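Local coordinates for fiber protein (Human adenovirus 14, PDB 3F0Y), which forms the trimeric knob of the adenovirus fiber and probably mediates attachment of the virus to a receptor on the host cell, at residues K40-L45 with Y57-S62; L68-N73 with T189-L194; G140-T145 with L194-F199; F152-S157 with I175-N180. One frame throughout, in Å; residues are numbered along the deposited sequence. Where two conformers were deposited one is given.

Contact 1 (K40-L45 with Y57-S62); sequences KLILTL and YVIGVS
Ile42 lies over one face of the Tyr57 ring. Its CB sits 3.6 Å from the ring centroid, 18° off the normal, in a CH-pi contact. The two side chains belong to an antiparallel beta hairpin, strands 39-48 and 51-60, in one sheet of the knob's beta sandwich. Tyr57 carries CG between its backbone N and carbonyl carbon (chi1 60°). This folds the ring back across the neighbouring strand, and the CG2 branch of Ile42 comes to 3.3 Å from Tyr57 CE1. The CG1 branch covers the CE2 side of the same ring and also reaches Ile59 CD1.

Two hydrogen-bonded pairs hold the backbones. Ile42 and Tyr57 exchange N-H and carbonyl, as do Lys40 and Ile59. The bond from Lys40 N to Ile59 O is short, 2.7 Å, and nearly straight at 175°. The Lys40 side chain runs out extended. The Lys40 and Val61 side chains cross at about a right angle, where Lys40 CG meets Val61 CG2. Lys40 NZ is bound by Pro23 O and Asn22 OD1.

The Tyr57 and Ile59 side of the hairpin faces the trimer interface: Tyr57 packs on Ile204 of the second subunit, and Ile59 on Glu135 of that subunit. Leu41 and Val58 form the intervening non-hydrogen-bonded pair on the other face, where Leu41 rests on Leu80 of the second sheet. There Leu41 CD1 meets Val58 CG1 at 3.9 Å.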
loop_
_atom_site.group_PDB
_atom_site.type_symbol
_atom_site.label_atom_id
_atom_site.label_comp_id
_atom_site.label_asym_id
_atom_site.label_seq_id
_atom_site.Cartn_x
_atom_site.Cartn_y
_atom_site.Cartn_z
ATOM N N LYS A 40 -13.830 9.367 -16.206
ATOM C CA LYS A 40 -14.400 8.701 -15.043
ATOM C C LYS A 40 -13.340 8.652 -13.947
ATOM O O LYS A 40 -12.298 8.019 -14.120
ATOM C CB LYS A 40 -14.834 7.279 -15.391
ATOM C CG LYS A 40 -15.782 7.171 -16.570
ATOM C CD LYS A 40 -16.019 5.716 -16.935
ATOM C CE LYS A 40 -16.795 5.582 -18.235
ATOM N NZ LYS A 40 -17.179 4.169 -18.497
ATOM N N LEU A 41 -13.596 9.339 -12.837
ATOM C CA LEU A 41 -12.752 9.223 -11.653
ATOM C C LEU A 41 -13.296 8.072 -10.822
ATOM O O LEU A 41 -14.444 8.111 -10.375
ATOM C CB LEU A 41 -12.764 10.518 -10.837
ATOM C CG LEU A 41 -11.898 10.549 -9.571
ATOM C CD1 LEU A 41 -10.417 10.474 -9.923
ATOM C CD2 LEU A 41 -12.192 11.797 -8.752
ATOM N N ILE A 42 -12.478 7.039 -10.644
ATOM C CA ILE A 42 -12.825 5.917 -9.785
ATOM C C ILE A 42 -12.129 6.145 -8.447
ATOM O O ILE A 42 -10.903 6.089 -8.362
ATOM C CB ILE A 42 -12.390 4.563 -10.391
ATOM C CG1 ILE A 42 -12.839 4.447 -11.854
ATOM C CG2 ILE A 42 -12.960 3.409 -9.575
ATOM C CD1 ILE A 42 -14.335 4.578 -12.059
ATOM N N LEU A 43 -12.916 6.438 -7.415
ATOM C CA LEU A 43 -12.385 6.713 -6.087
ATOM C C LEU A 43 -13.113 5.859 -5.065
ATOM O O LEU A 43 -14.340 5.854 -5.023
ATOM C CB LEU A 43 -12.555 8.192 -5.736
ATOM C CG LEU A 43 -12.029 8.618 -4.363
ATOM C CD1 LEU A 43 -10.523 8.383 -4.263
ATOM C CD2 LEU A 43 -12.373 10.071 -4.083
ATOM N N THR A 44 -12.346 5.140 -4.249
ATOM C CA THR A 44 -12.893 4.311 -3.184
ATOM C C THR A 44 -12.181 4.651 -1.882
ATOM O O THR A 44 -10.960 4.499 -1.775
ATOM C CB THR A 44 -12.717 2.811 -3.496
ATOM O OG1 THR A 44 -13.255 2.528 -4.794
ATOM C CG2 THR A 44 -13.416 1.951 -2.450
ATOM N N LEU A 45 -12.949 5.127 -0.906
ATOM C CA LEU A 45 -12.433 5.431 0.423
ATOM C C LEU A 45 -12.978 4.393 1.390
ATOM O O LEU A 45 -14.192 4.290 1.567
ATOM C CB LEU A 45 -12.875 6.828 0.864
ATOM C CG LEU A 45 -12.543 7.984 -0.082
ATOM C CD1 LEU A 45 -13.197 9.262 0.409
ATOM C CD2 LEU A 45 -11.033 8.163 -0.216
ATOM N N TYR A 57 -8.129 5.872 -9.381
ATOM C CA TYR A 57 -7.610 5.904 -10.745
ATOM C C TYR A 57 -8.589 6.610 -11.667
ATOM O O TYR A 57 -9.716 6.922 -11.276
ATOM C CB TYR A 57 -7.281 4.499 -11.267
ATOM C CG TYR A 57 -8.438 3.524 -11.317
ATOM C CD1 TYR A 57 -8.931 2.941 -10.155
ATOM C CD2 TYR A 57 -9.017 3.159 -12.531
ATOM C CE1 TYR A 57 -9.982 2.038 -10.197
ATOM C CE2 TYR A 57 -10.068 2.253 -12.582
ATOM C CZ TYR A 57 -10.546 1.696 -11.410
ATOM O OH TYR A 57 -11.585 0.798 -11.442
ATOM N N VAL A 58 -8.140 6.878 -12.888
ATOM C CA VAL A 58 -8.953 7.583 -13.866
ATOM C C VAL A 58 -9.126 6.737 -15.120
ATOM O O VAL A 58 -8.215 6.018 -15.528
ATOM C CB VAL A 58 -8.338 8.953 -14.234
ATOM C CG1 VAL A 58 -8.183 9.810 -12.990
ATOM C CG2 VAL A 58 -7.000 8.783 -14.930
ATOM N N ILE A 59 -10.318 6.810 -15.705
ATOM C CA ILE A 59 -10.590 6.201 -16.998
ATOM C C ILE A 59 -11.033 7.324 -17.927
ATOM O O ILE A 59 -12.080 7.935 -17.715
ATOM C CB ILE A 59 -11.686 5.124 -16.911
ATOM C CG1 ILE A 59 -11.306 4.054 -15.883
ATOM C CG2 ILE A 59 -11.919 4.487 -18.277
ATOM C CD1 ILE A 59 -12.421 3.095 -15.568
ATOM N N GLY A 60 -10.215 7.608 -18.934
ATOM C CA GLY A 60 -10.456 8.731 -19.826
ATOM C C GLY A 60 -11.638 8.505 -20.750
ATOM O O GLY A 60 -11.904 7.377 -21.167
ATOM N N VAL A 61 -12.346 9.587 -21.063
ATOM C CA VAL A 61 -13.526 9.528 -21.925
ATOM C C VAL A 61 -13.401 10.482 -23.113
ATOM O O VAL A 61 -13.551 10.060 -24.259
ATOM C CB VAL A 61 -14.811 9.847 -21.135
ATOM C CG1 VAL A 61 -16.019 9.875 -22.061
ATOM C CG2 VAL A 61 -15.007 8.825 -20.017
ATOM N N SER A 62 -13.119 11.756 -22.841
ATOM C CA SER A 62 -13.002 12.758 -23.905
ATOM C C SER A 62 -11.752 12.514 -24.748
ATOM O O SER A 62 -10.747 11.994 -24.257
ATOM C CB SER A 62 -12.988 14.182 -23.335
ATOM O OG SER A 62 -11.695 14.567 -22.899
#

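Contact 2 (L68-N73 with T189-L194); sequences LTTYRN and TSATTL
Thr69 and Leu194 meet beside a ring outside both segments, that of Tyr144, which touches both side chains. At the edge of the Tyr71 ring, in its plane, lies the carbonyl carbon of Leu68, the first residue of the 3-10 turn. The motif is a junction of two loops at one end of the knob's beta sandwich. One is the 3-10 turn at 68-70, closed by a bond from Tyr71 N to Leu68 O. The other is the irregular chain at 189-194 that leads toward strand 199-204.

Packing is tight at one point. Thr69 CG2 lies 3.5 Å from Leu194 CD1, closer than usual for two carbons. The side chains slide past each other in opposite directions, and Thr69 CG2 also lies 3.8 Å from Leu194 CB. Leu194 CG is anti to the backbone N (chi1 175°), which extends the side chain toward the turn and brings Leu194 CD2 to 4.0 Å from Leu68 CB. Ala191 packs further along, its CB 3.7 Å from Thr70 CG2.

The two threonine hydroxyls are bonded to carbonyls three residues back, Thr69 OG1 to Asn66 O at the end of helix 63-66 and Thr70 OG1 to Met67 O. An imidazole, probably from the crystallisation liquor, lies by Leu68.

One water links the loops. It donates to Thr69 OG1 at 2.9 Å and accepts from Thr192 N at 2.9 Å.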
loop_
_atom_site.group_PDB
_atom_site.type_symbol
_atom_site.label_atom_id
_atom_site.label_comp_id
_atom_site.label_asym_id
_atom_site.label_seq_id
_atom_site.Cartn_x
_atom_site.Cartn_y
_atom_site.Cartn_z
ATOM N N LEU A 68 -3.867 12.996 -24.156
ATOM C CA LEU A 68 -2.778 13.435 -23.275
ATOM C C LEU A 68 -1.648 12.404 -23.230
ATOM O O LEU A 68 -0.493 12.755 -22.997
ATOM C CB LEU A 68 -3.284 13.717 -21.857
ATOM C CG LEU A 68 -4.275 14.870 -21.676
ATOM C CD1 LEU A 68 -4.647 15.009 -20.209
ATOM C CD2 LEU A 68 -3.721 16.186 -22.215
ATOM N N THR A 69 -1.985 11.138 -23.475
ATOM C CA THR A 69 -0.996 10.062 -23.538
ATOM C C THR A 69 0.033 10.223 -24.667
ATOM O O THR A 69 1.053 9.536 -24.674
ATOM C CB THR A 69 -1.680 8.682 -23.681
ATOM O OG1 THR A 69 -2.555 8.689 -24.818
ATOM C CG2 THR A 69 -2.483 8.354 -22.428
ATOM N N THR A 70 -0.230 11.119 -25.618
ATOM C CA THR A 70 0.708 11.378 -26.713
ATOM C C THR A 70 1.745 12.463 -26.388
ATOM O O THR A 70 2.637 12.724 -27.194
ATOM C CB THR A 70 -0.036 11.781 -28.007
ATOM O OG1 THR A 70 -0.701 13.033 -27.812
ATOM C CG2 THR A 70 -1.054 10.715 -28.394
ATOM N N TYR A 71 1.633 13.079 -25.212
ATOM C CA TYR A 71 2.513 14.184 -24.820
ATOM C C TYR A 71 3.569 13.736 -23.805
ATOM O O TYR A 71 3.310 12.855 -22.990
ATOM C CB TYR A 71 1.674 15.336 -24.261
ATOM C CG TYR A 71 0.733 15.937 -25.283
ATOM C CD1 TYR A 71 -0.513 15.371 -25.518
ATOM C CD2 TYR A 71 1.092 17.062 -26.020
ATOM C CE1 TYR A 71 -1.383 15.907 -26.458
ATOM C CE2 TYR A 71 0.228 17.610 -26.964
ATOM C CZ TYR A 71 -1.008 17.027 -27.178
ATOM O OH TYR A 71 -1.872 17.559 -28.109
ATOM N N ARG A 72 4.755 14.348 -23.874
ATOM C CA ARG A 72 5.881 13.994 -23.005
ATOM C C ARG A 72 5.788 14.631 -21.619
ATOM O O ARG A 72 6.310 14.088 -20.646
ATOM C CB ARG A 72 7.206 14.407 -23.656
ATOM C CG ARG A 72 7.675 13.470 -24.758
ATOM C CD ARG A 72 8.745 14.103 -25.645
ATOM N NE ARG A 72 9.924 14.551 -24.900
ATOM C CZ ARG A 72 11.073 14.933 -25.458
ATOM N NH1 ARG A 72 11.227 14.933 -26.778
ATOM N NH2 ARG A 72 12.081 15.323 -24.685
ATOM N N ASN A 73 5.141 15.788 -21.541
ATOM C CA ASN A 73 5.013 16.539 -20.295
ATOM C C ASN A 73 3.542 16.816 -20.022
ATOM O O ASN A 73 2.918 17.634 -20.701
ATOM C CB ASN A 73 5.795 17.856 -20.365
ATOM C CG ASN A 73 7.216 17.666 -20.855
ATOM O OD1 ASN A 73 7.545 17.993 -21.997
ATOM N ND2 ASN A 73 8.065 17.119 -19.997
ATOM N N THR A 189 -1.423 7.946 -33.435
ATOM C CA THR A 189 -2.135 6.832 -34.054
ATOM C C THR A 189 -2.320 5.628 -33.120
ATOM O O THR A 189 -3.159 4.767 -33.392
ATOM C CB THR A 189 -1.418 6.366 -35.342
ATOM O OG1 THR A 189 -0.080 5.961 -35.033
ATOM C CG2 THR A 189 -1.377 7.489 -36.370
ATOM N N SER A 190 -1.550 5.568 -32.032
ATOM C CA SER A 190 -1.609 4.440 -31.091
ATOM C C SER A 190 -2.423 4.735 -29.823
ATOM O O SER A 190 -2.825 3.807 -29.120
ATOM C CB SER A 190 -0.194 3.991 -30.705
ATOM O OG SER A 190 0.497 4.995 -29.982
ATOM N N ALA A 191 -2.660 6.012 -29.528
ATOM C CA ALA A 191 -3.450 6.392 -28.357
ATOM C C ALA A 191 -4.883 5.873 -28.476
ATOM O O ALA A 191 -5.464 5.879 -29.561
ATOM C CB ALA A 191 -3.452 7.907 -28.180
ATOM N N THR A 192 -5.434 5.409 -27.357
ATOM C CA THR A 192 -6.821 4.956 -27.299
ATOM C C THR A 192 -7.520 5.586 -26.097
ATOM O O THR A 192 -8.213 6.594 -26.241
ATOM C CB THR A 192 -6.915 3.415 -27.227
ATOM O OG1 THR A 192 -6.131 2.933 -26.129
ATOM C CG2 THR A 192 -6.414 2.790 -28.516
ATOM N N THR A 193 -7.321 5.006 -24.917
ATOM C CA THR A 193 -7.933 5.508 -23.693
ATOM C C THR A 193 -6.871 5.694 -22.621
ATOM O O THR A 193 -6.094 4.779 -22.349
ATOM C CB THR A 193 -9.006 4.539 -23.159
ATOM O OG1 THR A 193 -9.958 4.265 -24.192
ATOM C CG2 THR A 193 -9.730 5.136 -21.954
ATOM N N LEU A 194 -6.843 6.883 -22.023
ATOM C CA LEU A 194 -5.959 7.157 -20.899
ATOM C C LEU A 194 -6.531 6.502 -19.648
ATOM O O LEU A 194 -7.521 6.975 -19.086
ATOM C CB LEU A 194 -5.798 8.667 -20.688
ATOM C CG LEU A 194 -4.990 9.139 -19.474
ATOM C CD1 LEU A 194 -3.772 8.259 -19.224
ATOM C CD2 LEU A 194 -4.574 10.596 -19.653
HETATM O O HOH W 1 -3.981 6.152 -24.982
#

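Contact 3 (G140-T145 with L194-F199); sequences GTCHYT and LVTSPF
Ser197 grips His143 with two bonds, and this is the tight centre of the contact. Its OG accepts the His143 N-H at 2.7 Å (159°). Its own N donates to His143 O at 2.8 Å, more bent at 144°. The Ser197 OG lies between the backbone N and the carbonyl carbon (chi1 61°), a torsion that turns it to the strand. The hydroxyl thus takes the N-H that a backbone carbonyl would take in a regular strand pair. Cys142 packs beside it, with CB 3.3 Å from Ser197 O and SG 3.8 Å from Thr196 CB.

Rings close the two ends. Val195 O sits at the edge of the Tyr144 ring, near its plane, 3.3 Å from Tyr144 CD1. Phe199 CE1 lies 3.7 Å from Gly140 CA, an approach made possible by the lack of a side chain there.

The contact is looser where waters stand between the chains. One donates to both Thr141 O and Pro198 O. Another accepts from Thr145 N at 2.7 Å and donates to Val195 O. The Thr141 side chain is exposed and points away from the other segment. His143 also points away, and its ring meets that of Tyr139 of the second subunit.

Strand 137-145 is the outermost strand of its sheet within the chain and bonds on its other side to strand 151-160. Segment 194-199 bonds through Thr196 and Leu194 to strand 51-60, so it joins strand 137-145 of one sheet to strand 51-60 of the other, just ahead of strand 199-204.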
loop_
_atom_site.group_PDB
_atom_site.type_symbol
_atom_site.label_atom_id
_atom_site.label_comp_id
_atom_site.label_asym_id
_atom_site.label_seq_id
_atom_site.Cartn_x
_atom_site.Cartn_y
_atom_site.Cartn_z
ATOM N N GLY A 140 3.437 8.997 -4.583
ATOM C CA GLY A 140 3.470 7.633 -5.074
ATOM C C GLY A 140 3.557 7.583 -6.580
ATOM O O GLY A 140 3.855 8.590 -7.231
ATOM N N THR A 141 3.311 6.396 -7.125
ATOM C CA THR A 141 3.343 6.174 -8.563
ATOM C C THR A 141 2.215 5.231 -8.978
ATOM O O THR A 141 1.773 4.393 -8.189
ATOM C CB THR A 141 4.702 5.569 -8.992
ATOM O OG1 THR A 141 5.771 6.422 -8.559
ATOM C CG2 THR A 141 4.779 5.402 -10.504
ATOM N N CYS A 142 1.758 5.381 -10.212
ATOM C CA CYS A 142 0.853 4.432 -10.833
ATOM C C CYS A 142 1.419 4.210 -12.225
ATOM O O CYS A 142 2.474 4.756 -12.556
ATOM C CB CYS A 142 -0.578 4.967 -10.875
ATOM S SG CYS A 142 -0.831 6.367 -11.973
ATOM N N HIS A 143 0.741 3.411 -13.036
ATOM C CA HIS A 143 1.230 3.125 -14.374
ATOM C C HIS A 143 0.130 3.223 -15.409
ATOM O O HIS A 143 -1.027 2.901 -15.138
ATOM C CB HIS A 143 1.860 1.736 -14.428
ATOM C CG HIS A 143 3.186 1.649 -13.741
ATOM N ND1 HIS A 143 3.310 1.495 -12.378
ATOM C CD2 HIS A 143 4.448 1.694 -14.231
ATOM C CE1 HIS A 143 4.590 1.450 -12.056
ATOM N NE2 HIS A 143 5.302 1.570 -13.162
ATOM N N TYR A 144 0.515 3.682 -16.595
ATOM C CA TYR A 144 -0.322 3.597 -17.775
ATOM C C TYR A 144 0.159 2.407 -18.598
ATOM O O TYR A 144 1.343 2.312 -18.922
ATOM C CB TYR A 144 -0.231 4.887 -18.594
ATOM C CG TYR A 144 -0.773 4.747 -19.996
ATOM C CD1 TYR A 144 -2.143 4.731 -20.233
ATOM C CD2 TYR A 144 0.083 4.617 -21.085
ATOM C CE1 TYR A 144 -2.646 4.594 -21.513
ATOM C CE2 TYR A 144 -0.411 4.482 -22.372
ATOM C CZ TYR A 144 -1.778 4.470 -22.578
ATOM O OH TYR A 144 -2.288 4.333 -23.846
ATOM N N THR A 145 -0.758 1.502 -18.923
ATOM C CA THR A 145 -0.448 0.353 -19.765
ATOM C C THR A 145 -0.542 0.780 -21.228
ATOM O O THR A 145 -1.622 1.126 -21.713
ATOM C CB THR A 145 -1.406 -0.824 -19.493
ATOM O OG1 THR A 145 -1.392 -1.136 -18.093
ATOM C CG2 THR A 145 -0.990 -2.055 -20.287
ATOM N N LEU A 194 -6.843 6.883 -22.023
ATOM C CA LEU A 194 -5.959 7.157 -20.899
ATOM C C LEU A 194 -6.531 6.502 -19.648
ATOM O O LEU A 194 -7.521 6.975 -19.086
ATOM C CB LEU A 194 -5.798 8.667 -20.688
ATOM C CG LEU A 194 -4.990 9.139 -19.474
ATOM C CD1 LEU A 194 -3.772 8.259 -19.224
ATOM C CD2 LEU A 194 -4.574 10.596 -19.653
ATOM N N VAL A 195 -5.915 5.398 -19.238
ATOM C CA VAL A 195 -6.269 4.714 -18.002
ATOM C C VAL A 195 -5.049 4.690 -17.090
ATOM O O VAL A 195 -3.969 4.278 -17.509
ATOM C CB VAL A 195 -6.721 3.263 -18.266
ATOM C CG1 VAL A 195 -6.939 2.515 -16.950
ATOM C CG2 VAL A 195 -7.986 3.243 -19.111
ATOM N N THR A 196 -5.216 5.143 -15.852
ATOM C CA THR A 196 -4.165 4.999 -14.847
ATOM C C THR A 196 -4.455 3.744 -14.030
ATOM O O THR A 196 -5.616 3.395 -13.811
ATOM C CB THR A 196 -4.076 6.230 -13.913
ATOM O OG1 THR A 196 -5.272 6.347 -13.132
ATOM C CG2 THR A 196 -3.862 7.508 -14.718
ATOM N N SER A 197 -3.403 3.053 -13.599
ATOM C CA SER A 197 -3.567 1.910 -12.708
ATOM C C SER A 197 -3.937 2.434 -11.323
ATOM O O SER A 197 -3.611 3.574 -10.991
ATOM C CB SER A 197 -2.294 1.063 -12.652
ATOM O OG SER A 197 -1.194 1.806 -12.161
ATOM N N PRO A 198 -4.624 1.612 -10.511
ATOM C CA PRO A 198 -5.066 2.108 -9.211
ATOM C C PRO A 198 -3.910 2.561 -8.329
ATOM O O PRO A 198 -2.887 1.878 -8.250
ATOM C CB PRO A 198 -5.766 0.896 -8.586
ATOM C CG PRO A 198 -6.087 -0.003 -9.716
ATOM C CD PRO A 198 -5.020 0.211 -10.732
ATOM N N PHE A 199 -4.070 3.719 -7.700
ATOM C CA PHE A 199 -3.138 4.175 -6.683
ATOM C C PHE A 199 -3.825 4.095 -5.331
ATOM O O PHE A 199 -4.907 4.656 -5.147
ATOM C CB PHE A 199 -2.688 5.608 -6.954
ATOM C CG PHE A 199 -1.797 6.173 -5.882
ATOM C CD1 PHE A 199 -0.616 5.527 -5.536
ATOM C CD2 PHE A 199 -2.136 7.346 -5.221
ATOM C CE1 PHE A 199 0.209 6.039 -4.546
ATOM C CE2 PHE A 199 -1.308 7.869 -4.232
ATOM C CZ PHE A 199 -0.136 7.213 -3.894
HETATM O O HOH W 2 0.053 2.390 -7.736
HETATM O O HOH W 3 -3.346 1.975 -18.391
#

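Contact 4 (F152-S157 with I175-N180); sequences FPIDIS and ITWSWN
Ser157 and Thr176 exchange two backbone hydrogen bonds. Thr176 N gives to Ser157 O at 2.7 Å, nearly straight, and Ser157 N gives back to Thr176 O. Asp155 and Ser178 form the next hydrogen-bonded pair. Here the bond from Asp155 N to Ser178 O is 2.8 Å long but bent to 137°. Between the pairs, CA-H groups of Ile156 and Trp177 point at carbonyls of the opposite strand.

A water spans the side chains of the second pair. It donates to Asp155 OD2 and is hydrogen-bonded to Ser178 OG. Thr176 OG1 bonds to Thr77 OG1 on the adjoining strand.

The other face is apolar. Ile156 lies alongside Trp177, with CD1 3.4 Å from Trp177 NE1. Ile156 CG2 meets Ile175 CG2 at 3.8 Å. Ile154 runs beside Trp179, its CG1 3.8 Å from Trp179 CE3.

Beyond it, Phe152 makes an edge-to-face stack on Trp179. The ring planes stand at 83°, and Phe152 CE2 is 3.5 Å from Trp179 CG. Trp179 keeps CG between its backbone N and carbonyl carbon (chi1 65°), which turns the indole so that one face meets the phenyl edge. Its NE1 donates to Tyr71 O.

Trp177 reaches Val56 and Val58 of the facing sheet. This is an antiparallel beta hairpin, with one apolar side turned into the core of the fiber knob's beta sandwich.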
loop_
_atom_site.group_PDB
_atom_site.type_symbol
_atom_site.label_atom_id
_atom_site.label_comp_id
_atom_site.label_asym_id
_atom_site.label_seq_id
_atom_site.Cartn_x
_atom_site.Cartn_y
_atom_site.Cartn_z
ATOM N N PHE A 152 4.065 2.360 -18.345
ATOM C CA PHE A 152 4.584 3.724 -18.306
ATOM C C PHE A 152 4.331 4.338 -16.929
ATOM O O PHE A 152 3.179 4.578 -16.567
ATOM C CB PHE A 152 3.912 4.573 -19.387
ATOM C CG PHE A 152 4.448 5.974 -19.476
ATOM C CD1 PHE A 152 5.534 6.265 -20.288
ATOM C CD2 PHE A 152 3.867 6.998 -18.746
ATOM C CE1 PHE A 152 6.031 7.558 -20.373
ATOM C CE2 PHE A 152 4.358 8.289 -18.824
ATOM C CZ PHE A 152 5.440 8.572 -19.639
ATOM N N PRO A 153 5.403 4.618 -16.165
ATOM C CA PRO A 153 5.218 5.132 -14.808
ATOM C C PRO A 153 4.725 6.579 -14.774
ATOM O O PRO A 153 5.243 7.432 -15.498
ATOM C CB PRO A 153 6.621 5.029 -14.201
ATOM C CG PRO A 153 7.537 5.132 -15.356
ATOM C CD PRO A 153 6.831 4.482 -16.511
ATOM N N ILE A 154 3.725 6.833 -13.935
ATOM C CA ILE A 154 3.163 8.168 -13.753
ATOM C C ILE A 154 3.315 8.567 -12.291
ATOM O O ILE A 154 2.955 7.798 -11.403
ATOM C CB ILE A 154 1.667 8.198 -14.131
ATOM C CG1 ILE A 154 1.476 7.815 -15.601
ATOM C CG2 ILE A 154 1.067 9.576 -13.855
ATOM C CD1 ILE A 154 0.022 7.709 -16.021
ATOM N N ASP A 155 3.846 9.763 -12.043
ATOM C CA ASP A 155 4.000 10.268 -10.678
ATOM C C ASP A 155 2.663 10.750 -10.137
ATOM O O ASP A 155 1.889 11.383 -10.853
ATOM C CB ASP A 155 4.993 11.431 -10.632
ATOM C CG ASP A 155 6.389 11.027 -11.052
ATOM O OD1 ASP A 155 6.806 9.894 -10.740
ATOM O OD2 ASP A 155 7.070 11.853 -11.692
ATOM N N ILE A 156 2.401 10.457 -8.866
ATOM C CA ILE A 156 1.203 10.951 -8.204
ATOM C C ILE A 156 1.580 11.737 -6.959
ATOM O O ILE A 156 2.374 11.277 -6.139
ATOM C CB ILE A 156 0.242 9.819 -7.814
ATOM C CG1 ILE A 156 -0.189 9.043 -9.057
ATOM C CG2 ILE A 156 -0.987 10.388 -7.102
ATOM C CD1 ILE A 156 -1.197 7.957 -8.774
ATOM N N SER A 157 1.010 12.930 -6.844
ATOM C CA SER A 157 1.147 13.758 -5.660
ATOM C C SER A 157 -0.249 13.989 -5.106
ATOM O O SER A 157 -1.150 14.398 -5.836
ATOM C CB SER A 157 1.803 15.091 -6.019
ATOM O OG SER A 157 2.048 15.869 -4.862
ATOM N N ILE A 175 -5.432 15.358 -5.964
ATOM C CA ILE A 175 -4.621 14.272 -6.502
ATOM C C ILE A 175 -4.087 14.684 -7.866
ATOM O O ILE A 175 -4.862 14.896 -8.796
ATOM C CB ILE A 175 -5.443 12.974 -6.657
ATOM C CG1 ILE A 175 -6.221 12.665 -5.373
ATOM C CG2 ILE A 175 -4.532 11.810 -7.012
ATOM C CD1 ILE A 175 -7.211 11.528 -5.525
ATOM N N THR A 176 -2.765 14.797 -7.975
ATOM C CA THR A 176 -2.115 15.241 -9.205
ATOM C C THR A 176 -1.342 14.101 -9.852
ATOM O O THR A 176 -0.409 13.564 -9.259
ATOM C CB THR A 176 -1.134 16.398 -8.937
ATOM O OG1 THR A 176 -1.848 17.518 -8.404
ATOM C CG2 THR A 176 -0.421 16.821 -10.224
ATOM N N TRP A 177 -1.747 13.740 -11.067
ATOM C CA TRP A 177 -1.006 12.799 -11.897
ATOM C C TRP A 177 -0.106 13.606 -12.812
ATOM O O TRP A 177 -0.541 14.609 -13.383
ATOM C CB TRP A 177 -1.951 11.967 -12.761
ATOM C CG TRP A 177 -2.755 10.958 -12.014
ATOM C CD1 TRP A 177 -2.454 9.643 -11.841
ATOM C CD2 TRP A 177 -4.007 11.175 -11.354
ATOM N NE1 TRP A 177 -3.435 9.025 -11.106
ATOM C CE2 TRP A 177 -4.403 9.943 -10.797
ATOM C CE3 TRP A 177 -4.833 12.293 -11.181
ATOM C CZ2 TRP A 177 -5.588 9.795 -10.072
ATOM C CZ3 TRP A 177 -6.012 12.145 -10.462
ATOM C CH2 TRP A 177 -6.378 10.905 -9.917
ATOM N N SER A 178 1.141 13.174 -12.960
ATOM C CA SER A 178 2.077 13.873 -13.829
ATOM C C SER A 178 3.165 12.961 -14.371
ATOM O O SER A 178 3.490 11.927 -13.785
ATOM C CB SER A 178 2.721 15.049 -13.088
ATOM O OG SER A 178 3.574 14.597 -12.050
ATOM N N TRP A 179 3.721 13.356 -15.509
ATOM C CA TRP A 179 4.943 12.744 -15.997
ATOM C C TRP A 179 5.741 13.725 -16.846
ATOM O O TRP A 179 5.181 14.643 -17.446
ATOM C CB TRP A 179 4.654 11.453 -16.764
ATOM C CG TRP A 179 3.888 11.629 -18.033
ATOM C CD1 TRP A 179 4.400 11.927 -19.259
ATOM C CD2 TRP A 179 2.476 11.476 -18.212
ATOM N NE1 TRP A 179 3.393 11.989 -20.189
ATOM C CE2 TRP A 179 2.201 11.713 -19.575
ATOM C CE3 TRP A 179 1.415 11.168 -17.352
ATOM C CZ2 TRP A 179 0.906 11.655 -20.100
ATOM C CZ3 TRP A 179 0.128 11.110 -17.874
ATOM C CH2 TRP A 179 -0.113 11.353 -19.235
ATOM N N ASN A 180 7.054 13.519 -16.846
ATOM C CA ASN A 180 7.995 14.330 -17.607
ATOM C C ASN A 180 9.088 13.407 -18.147
ATOM O O ASN A 180 10.047 13.095 -17.441
ATOM C CB ASN A 180 8.584 15.420 -16.699
ATOM C CG ASN A 180 9.557 16.344 -17.420
ATOM O OD1 ASN A 180 9.869 16.155 -18.596
ATOM N ND2 ASN A 180 10.039 17.356 -16.708
HETATM O O HOH W 4 6.220 14.274 -12.878
HETATM O O HOH W 5 -2.221 17.557 -5.733
#

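How the contacts relate
Along the chain, contact 1 comes first, and the segments of contacts 2 and 3 alternate and share Leu194. Contact 4 falls between the segments of both. Contact 1 lies in the sheet that includes strands 39-48, 51-60 and 199-204; contact 4 lies in the facing sheet. Their centres are about 15 Å apart, and Trp177 touches Leu41 and Val58 across the sandwich. Contact 3 joins the sheets and is closest to contact 4, about 8 Å between centres, where strands 137-145 and 151-160 are neighbours. Contact 2 lies at the loop end, its centre about 17 Å from that of contact 1. Contacts 1, 2 and 3 also touch the second subunit, so the links between sheets and the trimer interface adjoin.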